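Local coordinates for aspartate aminotransferase, cytoplasmic (Schizosaccharomyces pombe 972h-, PDB 6JPK), which catalyses the pyridoxal 5'-phosphate-dependent transfer of an amino group from L-aspartate to 2-oxoglutarate, giving oxaloacetate and L-glutamate, at residues A[38-41]-A[47-50]; A[51-56]-A[255-260]; A[153-158]-A[181-186]. The protein carries 1 engineered substitution. One frame throughout, in Å; residues are numbered along the deposited sequence.

Contact 1: residues A[38-41]-A[47-50]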
loop_
_atom_site.group_PDB
_atom_site.type_symbol
_atom_site.label_atom_id
_atom_site.label_comp_id
_atom_site.label_asym_id
_atom_site.label_seq_id
_atom_site.Cartn_x
_atom_site.Cartn_y
_atom_site.Cartn_z
ATOM N N GLY A 38 -10.826 -12.818 -11.494
ATOM C CA GLY A 38 -9.528 -12.369 -11.955
ATOM C C GLY A 38 -8.351 -12.961 -11.204
ATOM O O GLY A 38 -7.361 -12.263 -10.961
ATOM N N ALA A 39 -8.443 -14.239 -10.837
ATOM C CA ALA A 39 -7.388 -14.916 -10.094
ATOM C C ALA A 39 -7.409 -16.396 -10.458
ATOM O O ALA A 39 -8.453 -16.939 -10.826
ATOM C CB ALA A 39 -7.576 -14.732 -8.583
ATOM N N TYR A 40 -6.259 -17.051 -10.331
ATOM C CA TYR A 40 -6.169 -18.451 -10.725
ATOM C C TYR A 40 -7.061 -19.332 -9.850
ATOM O O TYR A 40 -7.218 -19.099 -8.646
ATOM C CB TYR A 40 -4.712 -18.945 -10.667
ATOM C CG TYR A 40 -4.584 -20.403 -11.070
ATOM C CD1 TYR A 40 -4.600 -20.772 -12.414
ATOM C CD2 TYR A 40 -4.498 -21.417 -10.110
ATOM C CE1 TYR A 40 -4.516 -22.106 -12.792
ATOM C CE2 TYR A 40 -4.404 -22.763 -10.482
ATOM C CZ TYR A 40 -4.409 -23.091 -11.828
ATOM O OH TYR A 40 -4.328 -24.406 -12.230
ATOM N N ARG A 41 -7.642 -20.357 -10.469
ATOM C CA ARG A 41 -8.420 -21.390 -9.798
ATOM C C ARG A 41 -7.965 -22.741 -10.326
ATOM O O ARG A 41 -7.560 -22.859 -11.484
ATOM C CB ARG A 41 -9.947 -21.208 -10.046
ATOM C CG ARG A 41 -10.517 -19.868 -9.555
ATOM C CD ARG A 41 -10.460 -19.858 -8.027
ATOM N NE ARG A 41 -11.091 -18.698 -7.406
ATOM C CZ ARG A 41 -10.431 -17.640 -6.943
ATOM N NH1 ARG A 41 -9.105 -17.568 -7.032
ATOM N NH2 ARG A 41 -11.101 -16.651 -6.376
ATOM N N PRO A 47 -9.447 -21.471 -5.047
ATOM C CA PRO A 47 -8.128 -20.842 -4.938
ATOM C C PRO A 47 -7.064 -21.899 -4.696
ATOM O O PRO A 47 -7.307 -22.916 -4.044
ATOM C CB PRO A 47 -8.284 -19.897 -3.741
ATOM C CG PRO A 47 -9.772 -19.578 -3.715
ATOM C CD PRO A 47 -10.417 -20.895 -4.097
ATOM N N TRP A 48 -5.882 -21.677 -5.257
ATOM C CA TRP A 48 -4.834 -22.687 -5.259
ATOM C C TRP A 48 -3.542 -22.055 -4.764
ATOM O O TRP A 48 -2.925 -21.266 -5.482
ATOM C CB TRP A 48 -4.657 -23.275 -6.661
ATOM C CG TRP A 48 -3.773 -24.488 -6.717
ATOM C CD1 TRP A 48 -4.049 -25.727 -6.225
ATOM C CD2 TRP A 48 -2.471 -24.576 -7.321
ATOM N NE1 TRP A 48 -3.005 -26.582 -6.479
ATOM C CE2 TRP A 48 -2.024 -25.897 -7.152
ATOM C CE3 TRP A 48 -1.645 -23.659 -7.986
ATOM C CZ2 TRP A 48 -0.781 -26.333 -7.623
ATOM C CZ3 TRP A 48 -0.414 -24.090 -8.449
ATOM C CH2 TRP A 48 0.003 -25.419 -8.267
ATOM N N ILE A 49 -3.113 -22.419 -3.558
ATOM C CA ILE A 49 -1.826 -21.952 -3.051
ATOM C C ILE A 49 -0.720 -22.787 -3.685
ATOM O O ILE A 49 -0.760 -24.024 -3.658
ATOM C CB ILE A 49 -1.779 -22.027 -1.516
ATOM C CG1 ILE A 49 -2.913 -21.203 -0.900
ATOM C CG2 ILE A 49 -0.426 -21.502 -1.002
ATOM C CD1 ILE A 49 -3.143 -21.510 0.580
ATOM N N LEU A 50 0.263 -22.122 -4.298
ATOM C CA LEU A 50 1.375 -22.853 -4.967
ATOM C C LEU A 50 2.198 -23.608 -3.916
ATOM O O LEU A 50 2.633 -22.962 -2.943
ATOM C CB LEU A 50 2.245 -21.847 -5.729
ATOM C CG LEU A 50 1.482 -20.830 -6.576
ATOM C CD1 LEU A 50 2.271 -20.464 -7.825
ATOM C CD2 LEU A 50 0.106 -21.359 -6.951
HETATM O O HOH W 1 -5.540 -19.013 -6.548
#
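Arg41 folds its side chain over Pro47, and beside this pair the ring of Tyr40 rests against Trp48. The arginine chain, bent at chi2 (-68°), carries the guanidinium group back over the proline: Pro47 CG sits 3.8 Å from Arg41 CZ, over the centre of one face, while Arg41 CD comes to 3.5 Å from the ring nitrogen Pro47 N. In the same pose Arg41 NH1 donates to its neighbour's carbonyl, Tyr40 O, at 2.9 Å. The acceptor lies near the guanidinium plane, although the donor stands above the carbonyl plane. That oxygen is gripped a second time by a water 2.7 Å from Tyr40 O, which in turn accepts from Trp48 N at 3.0 Å and so ties the two segments where no direct hydrogen bond joins them. Both aromatic side chains hold CG anti to the backbone N and run side by side in the same direction. Tyr40 CE2 approaches Trp48 CE3 to 3.8 Å, with the ring planes at 66°, and Trp48 CB lies at the edge of the tyrosine ring. The loop, which also holds Gly38, by similarity a binding residue for L-aspartate, is therefore closed by the guanidinium face on the proline, an oblique aromatic contact and one bridging water, while the arginine's charge is met at the dimer interface by a salt bridge from Arg41 NH1 to Glu69 of the second subunit.

Contact 2: residues A[51-56]-A[255-260]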
loop_
_atom_site.group_PDB
_atom_site.type_symbol
_atom_site.label_atom_id
_atom_site.label_comp_id
_atom_site.label_asym_id
_atom_site.label_seq_id
_atom_site.Cartn_x
_atom_site.Cartn_y
_atom_site.Cartn_z
ATOM N N PRO A 51 2.404 -24.920 -4.102
ATOM C CA PRO A 51 3.197 -25.683 -3.121
ATOM C C PRO A 51 4.509 -25.005 -2.748
ATOM O O PRO A 51 4.874 -24.976 -1.568
ATOM C CB PRO A 51 3.422 -27.028 -3.829
ATOM C CG PRO A 51 2.218 -27.164 -4.751
ATOM C CD PRO A 51 1.940 -25.755 -5.226
ATOM N N ALA A 52 5.206 -24.416 -3.722
ATOM C CA ALA A 52 6.460 -23.733 -3.409
ATOM C C ALA A 52 6.231 -22.516 -2.517
ATOM O O ALA A 52 7.069 -22.211 -1.664
ATOM C CB ALA A 52 7.171 -23.323 -4.695
ATOM N N VAL A 53 5.103 -21.827 -2.683
ATOM C CA VAL A 53 4.825 -20.656 -1.860
ATOM C C VAL A 53 4.460 -21.075 -0.447
ATOM O O VAL A 53 4.900 -20.460 0.530
ATOM C CB VAL A 53 3.718 -19.797 -2.503
ATOM C CG1 VAL A 53 3.085 -18.855 -1.476
ATOM C CG2 VAL A 53 4.278 -19.023 -3.691
ATOM N N LYS A 54 3.629 -22.112 -0.311
ATOM C CA LYS A 54 3.303 -22.618 1.018
ATOM C C LYS A 54 4.560 -23.094 1.730
ATOM O O LYS A 54 4.775 -22.795 2.911
ATOM C CB LYS A 54 2.287 -23.756 0.917
ATOM C CG LYS A 54 1.685 -24.170 2.246
ATOM C CD LYS A 54 0.707 -25.329 2.051
ATOM C CE LYS A 54 -0.295 -25.021 0.941
ATOM N NZ LYS A 54 -0.949 -26.245 0.373
ATOM N N LYS A 55 5.398 -23.846 1.017
ATOM C CA LYS A 55 6.676 -24.301 1.559
ATOM C C LYS A 55 7.552 -23.126 2.001
ATOM O O LYS A 55 8.109 -23.130 3.106
ATOM C CB LYS A 55 7.383 -25.141 0.494
ATOM C CG LYS A 55 8.722 -25.733 0.894
ATOM C CD LYS A 55 9.233 -26.647 -0.221
ATOM C CE LYS A 55 10.518 -27.348 0.178
ATOM N NZ LYS A 55 10.759 -28.523 -0.703
ATOM N N ALA A 56 7.687 -22.108 1.142
ATOM C CA ALA A 56 8.514 -20.949 1.486
ATOM C C ALA A 56 7.978 -20.214 2.713
ATOM O O ALA A 56 8.755 -19.779 3.573
ATOM C CB ALA A 56 8.611 -19.991 0.290
ATOM N N LYS A 255 -0.159 -12.990 -9.534
ATOM C CA LYS A 255 -0.580 -14.213 -10.207
ATOM C C LYS A 255 0.527 -15.270 -10.270
ATOM O O LYS A 255 0.254 -16.451 -10.044
ATOM C CB LYS A 255 -1.084 -13.889 -11.619
ATOM C CG LYS A 255 -1.963 -12.607 -11.714
ATOM C CD LYS A 255 -3.437 -12.881 -11.589
ATOM C CE LYS A 255 -4.305 -11.722 -12.122
ATOM N NZ LYS A 255 -4.330 -10.469 -11.295
ATOM N N ASN A 256 1.781 -14.895 -10.575
ATOM C CA ASN A 256 2.769 -15.959 -10.765
ATOM C C ASN A 256 3.194 -16.612 -9.450
ATOM O O ASN A 256 3.667 -17.757 -9.463
ATOM C CB ASN A 256 3.981 -15.465 -11.571
ATOM C CG ASN A 256 4.761 -14.362 -10.890
ATOM O OD1 ASN A 256 4.476 -13.971 -9.759
ATOM N ND2 ASN A 256 5.782 -13.859 -11.591
ATOM N N MET A 257 2.992 -15.955 -8.312
ATOM C CA MET A 257 3.181 -16.624 -7.030
ATOM C C MET A 257 1.882 -16.758 -6.243
ATOM O O MET A 257 1.906 -17.232 -5.095
ATOM C CB MET A 257 4.233 -15.902 -6.192
ATOM C CG MET A 257 5.642 -16.026 -6.749
ATOM S SD MET A 257 6.825 -15.305 -5.606
ATOM C CE MET A 257 8.380 -15.673 -6.476
ATOM N N GLY A 258 0.753 -16.370 -6.834
ATOM C CA GLY A 258 -0.517 -16.477 -6.135
ATOM C C GLY A 258 -0.589 -15.633 -4.883
ATOM O O GLY A 258 -1.328 -15.973 -3.957
ATOM N N LEU A 259 0.179 -14.548 -4.819
ATOM C CA LEU A 259 0.250 -13.723 -3.620
ATOM C C LEU A 259 -0.798 -12.608 -3.588
ATOM O O LEU A 259 -0.825 -11.848 -2.618
ATOM C CB LEU A 259 1.660 -13.124 -3.487
ATOM C CG LEU A 259 2.753 -14.120 -3.066
ATOM C CD1 LEU A 259 4.142 -13.483 -3.154
ATOM C CD2 LEU A 259 2.485 -14.602 -1.644
ATOM N N TYR A 260 -1.631 -12.494 -4.631
ATOM C CA TYR A 260 -2.761 -11.567 -4.770
ATOM C C TYR A 260 -2.912 -10.547 -3.647
ATOM O O TYR A 260 -2.449 -9.404 -3.767
ATOM C CB TYR A 260 -4.069 -12.359 -4.907
ATOM C CG TYR A 260 -4.067 -13.296 -6.106
ATOM C CD1 TYR A 260 -4.211 -12.800 -7.401
ATOM C CD2 TYR A 260 -3.894 -14.671 -5.943
ATOM C CE1 TYR A 260 -4.191 -13.652 -8.502
ATOM C CE2 TYR A 260 -3.869 -15.527 -7.037
ATOM C CZ TYR A 260 -4.030 -15.010 -8.310
ATOM O OH TYR A 260 -3.991 -15.845 -9.398
#
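Val53 projects from helix 51-62 onto the backbone turn at Met257, and its three side-chain carbons divide the contact. Val53 CB is 4.1 Å from Met257 O. From there the two methyl groups part. CG1, anti to the backbone N (chi1 161°), keeps the same separation from that carbonyl oxygen and faces Leu259, whose methyl carbon CD2 lies 4.3 Å from Val53 CG1. CG2, set beside the backbone N, makes the closer approach: Val53 CG2 is 3.3 Å from Met257 O and 4.0 Å from Met257 CB. The methionine chain crosses the valine obliquely and then runs on, extended beyond CG, to pack against Ala303 and Leu307 of helix 297-308 and Trp316 of helix 310-340. Val53 also touches Ile306 and, across the dimer interface, His68 of the second subunit. No hydrogen bond spans the two segments. The turn passes through Gly258, whose positive phi (62°) suits glycine. With all three contacting residues buried, the join depends on van der Waals contact between apolar side chains and one carbonyl oxygen; it joins the first turn of helix 51-62 to the loop that holds Lys255, by similarity the cofactor-attachment residue, which is unmodified in this structure.

Contact 3: residues A[153-158]-A[181-186]. Engineered in segment 153-158: Glu153 (natural residue Asp).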
loop_
_atom_site.group_PDB
_atom_site.type_symbol
_atom_site.label_atom_id
_atom_site.label_comp_id
_atom_site.label_asym_id
_atom_site.label_seq_id
_atom_site.Cartn_x
_atom_site.Cartn_y
_atom_site.Cartn_z
ATOM N N GLU A 153 -4.271 8.694 -24.053
ATOM C CA GLU A 153 -4.680 8.355 -25.406
ATOM C C GLU A 153 -4.650 6.838 -25.533
ATOM O O GLU A 153 -4.197 6.133 -24.623
ATOM C CB GLU A 153 -3.750 9.012 -26.439
ATOM C CG GLU A 153 -3.507 10.490 -26.207
ATOM C CD GLU A 153 -4.672 11.366 -26.672
ATOM O OE1 GLU A 153 -5.649 10.819 -27.237
ATOM O OE2 GLU A 153 -4.605 12.604 -26.475
ATOM N N THR A 154 -5.129 6.315 -26.659
ATOM C CA THR A 154 -5.075 4.871 -26.841
ATOM C C THR A 154 -4.401 4.534 -28.165
ATOM O O THR A 154 -4.330 5.353 -29.086
ATOM C CB THR A 154 -6.472 4.198 -26.772
ATOM O OG1 THR A 154 -7.227 4.531 -27.930
ATOM C CG2 THR A 154 -7.260 4.651 -25.541
ATOM N N TYR A 155 -3.863 3.320 -28.226
ATOM C CA TYR A 155 -3.495 2.738 -29.496
ATOM C C TYR A 155 -4.374 1.523 -29.768
ATOM O O TYR A 155 -4.799 0.846 -28.824
ATOM C CB TYR A 155 -2.009 2.340 -29.551
ATOM C CG TYR A 155 -1.490 1.453 -28.432
ATOM C CD1 TYR A 155 -1.451 0.072 -28.579
ATOM C CD2 TYR A 155 -0.999 2.004 -27.249
ATOM C CE1 TYR A 155 -0.966 -0.744 -27.572
ATOM C CE2 TYR A 155 -0.518 1.194 -26.230
ATOM C CZ TYR A 155 -0.486 -0.177 -26.404
ATOM O OH TYR A 155 0.004 -0.984 -25.406
ATOM N N PRO A 156 -4.737 1.282 -31.027
ATOM C CA PRO A 156 -5.581 0.120 -31.354
ATOM C C PRO A 156 -4.890 -1.180 -30.967
ATOM O O PRO A 156 -3.664 -1.299 -31.050
ATOM C CB PRO A 156 -5.754 0.224 -32.878
ATOM C CG PRO A 156 -5.472 1.654 -33.198
ATOM C CD PRO A 156 -4.439 2.105 -32.206
ATOM N N TYR A 157 -5.684 -2.159 -30.525
ATOM C CA TYR A 157 -5.091 -3.430 -30.123
ATOM C C TYR A 157 -5.913 -4.639 -30.569
ATOM O O TYR A 157 -5.371 -5.581 -31.153
ATOM C CB TYR A 157 -4.874 -3.475 -28.602
ATOM C CG TYR A 157 -3.862 -4.524 -28.238
ATOM C CD1 TYR A 157 -4.256 -5.829 -27.950
ATOM C CD2 TYR A 157 -2.503 -4.231 -28.243
ATOM C CE1 TYR A 157 -3.324 -6.807 -27.653
ATOM C CE2 TYR A 157 -1.555 -5.206 -27.946
ATOM C CZ TYR A 157 -1.971 -6.491 -27.649
ATOM O OH TYR A 157 -1.041 -7.466 -27.352
ATOM N N TRP A 158 -7.209 -4.642 -30.291
ATOM C CA TRP A 158 -8.063 -5.759 -30.678
ATOM C C TRP A 158 -8.654 -5.488 -32.055
ATOM O O TRP A 158 -9.359 -4.498 -32.246
ATOM C CB TRP A 158 -9.172 -5.979 -29.649
ATOM C CG TRP A 158 -10.130 -7.127 -29.960
ATOM C CD1 TRP A 158 -11.471 -7.033 -30.251
ATOM C CD2 TRP A 158 -9.816 -8.527 -29.984
ATOM N NE1 TRP A 158 -11.999 -8.293 -30.451
ATOM C CE2 TRP A 158 -11.005 -9.222 -30.287
ATOM C CE3 TRP A 158 -8.647 -9.261 -29.758
ATOM C CZ2 TRP A 158 -11.054 -10.616 -30.378
ATOM C CZ3 TRP A 158 -8.695 -10.640 -29.851
ATOM C CH2 TRP A 158 -9.890 -11.303 -30.164
ATOM N N SER A 181 6.057 10.717 -26.579
ATOM C CA SER A 181 4.889 10.252 -25.846
ATOM C C SER A 181 5.255 9.029 -25.001
ATOM O O SER A 181 6.268 8.367 -25.223
ATOM C CB SER A 181 3.745 9.900 -26.800
ATOM O OG SER A 181 3.346 11.028 -27.560
ATOM N N ILE A 182 4.420 8.747 -24.012
ATOM C CA ILE A 182 4.618 7.620 -23.110
ATOM C C ILE A 182 3.763 6.467 -23.603
ATOM O O ILE A 182 2.563 6.647 -23.854
ATOM C CB ILE A 182 4.237 7.995 -21.672
ATOM C CG1 ILE A 182 4.979 9.257 -21.238
ATOM C CG2 ILE A 182 4.466 6.815 -20.734
ATOM C CD1 ILE A 182 4.171 10.116 -20.278
ATOM N N PHE A 183 4.362 5.283 -23.744
ATOM C CA PHE A 183 3.634 4.110 -24.215
ATOM C C PHE A 183 3.673 3.038 -23.139
ATOM O O PHE A 183 4.758 2.631 -22.694
ATOM C CB PHE A 183 4.187 3.586 -25.544
ATOM C CG PHE A 183 3.534 4.216 -26.743
ATOM C CD1 PHE A 183 3.903 5.488 -27.160
ATOM C CD2 PHE A 183 2.530 3.557 -27.430
ATOM C CE1 PHE A 183 3.287 6.095 -28.237
ATOM C CE2 PHE A 183 1.906 4.153 -28.522
ATOM C CZ PHE A 183 2.288 5.426 -28.927
ATOM N N LEU A 184 2.485 2.596 -22.724
ATOM C CA LEU A 184 2.311 1.573 -21.698
ATOM C C LEU A 184 2.103 0.246 -22.419
ATOM O O LEU A 184 1.063 0.034 -23.053
ATOM C CB LEU A 184 1.120 1.913 -20.804
ATOM C CG LEU A 184 1.190 1.640 -19.303
ATOM C CD1 LEU A 184 -0.217 1.679 -18.699
ATOM C CD2 LEU A 184 1.896 0.326 -18.976
ATOM N N LEU A 185 3.093 -0.635 -22.336
ATOM C CA LEU A 185 3.118 -1.886 -23.083
ATOM C C LEU A 185 2.924 -3.067 -22.146
ATOM O O LEU A 185 3.470 -3.086 -21.038
ATOM C CB LEU A 185 4.449 -2.041 -23.822
ATOM C CG LEU A 185 4.825 -0.870 -24.743
ATOM C CD1 LEU A 185 6.208 -1.073 -25.344
ATOM C CD2 LEU A 185 3.769 -0.680 -25.848
ATOM N N HIS A 186 2.153 -4.057 -22.598
ATOM C CA HIS A 186 1.978 -5.311 -21.872
ATOM C C HIS A 186 3.096 -6.259 -22.296
ATOM O O HIS A 186 3.217 -6.575 -23.485
ATOM C CB HIS A 186 0.617 -5.943 -22.176
ATOM C CG HIS A 186 -0.565 -5.084 -21.827
ATOM N ND1 HIS A 186 -1.572 -5.514 -20.986
ATOM C CD2 HIS A 186 -0.918 -3.837 -22.230
ATOM C CE1 HIS A 186 -2.483 -4.560 -20.871
ATOM N NE2 HIS A 186 -2.107 -3.530 -21.611
HETATM O O HOH W 2 1.445 -3.774 -25.363
HETATM O O HOH W 3 0.837 -6.394 -25.798
#
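The phenol oxygen of Tyr155 is held from two directions: Tyr155 OH donates to the backbone carbonyl Leu184 O at 2.8 Å and accepts from a water 3.1 Å from Tyr155 OH. The same water accepts a hydrogen bond from His186 N at 2.9 Å, so the hydroxyl is linked to two backbone positions of strand 182-186. Leu184 O lies at the edge of the tyrosine ring, in its plane; the donor is somewhat tilted from the carbonyl plane. To reach it, Tyr155 places CG between the backbone N and the carbonyl carbon (chi1 53°), the crowded position. Along the way its ring meets Phe183 obliquely, with Tyr155 CD2 3.8 Å from Phe183 CE2 and the planes at 32°. Leu185 comes across the ring's far end at about a right angle, its CD2 lying 3.8 Å from Tyr155 OH. A phenylalanine in this place would probably leave Leu184 O without this donor and the water with one fewer anchor. Farther along, a second water donates to Tyr157 OH and, weakly, to His186 O, while His186 NE2 bonds Thr137 OG1, near Trp138 and Asn191, which by similarity bind L-aspartate. The two strand segments are not sheet neighbours, their axes passing 8.9 Å apart at 49°. Strand 131-135 runs between them in the mixed sheet, pairing with Tyr155 through Ile133 and Asn135, and Tyr155 reaches across it, touching Ser134. Helix 167-176 packs onto the same cluster, with Met170 against Tyr155 and Leu185 and Ile174 against Phe183.

In the fold
Following the chain from the N terminus, contact 1 closes a short loop after strand 33-34, and its second segment leads straight into helix 51-62. The start of that helix opens contact 2, which closes only some 200 residues later, on the loop between strands 247-252 and 264-270. Contact 3 falls within this long excursion, spanning helix 167-176 and tying strands 152-159 and 182-186, which are not neighbours in the mixed sheet. Contacts 1 and 2 follow in series yet touch, with Tyr40 N 2.7 Å from Tyr260 OH in a probable hydrogen bond, and both face the second subunit. Contact 3 lies across the chain's centre, about 29 Å from contact 1 and 31 Å from contact 2, between centres.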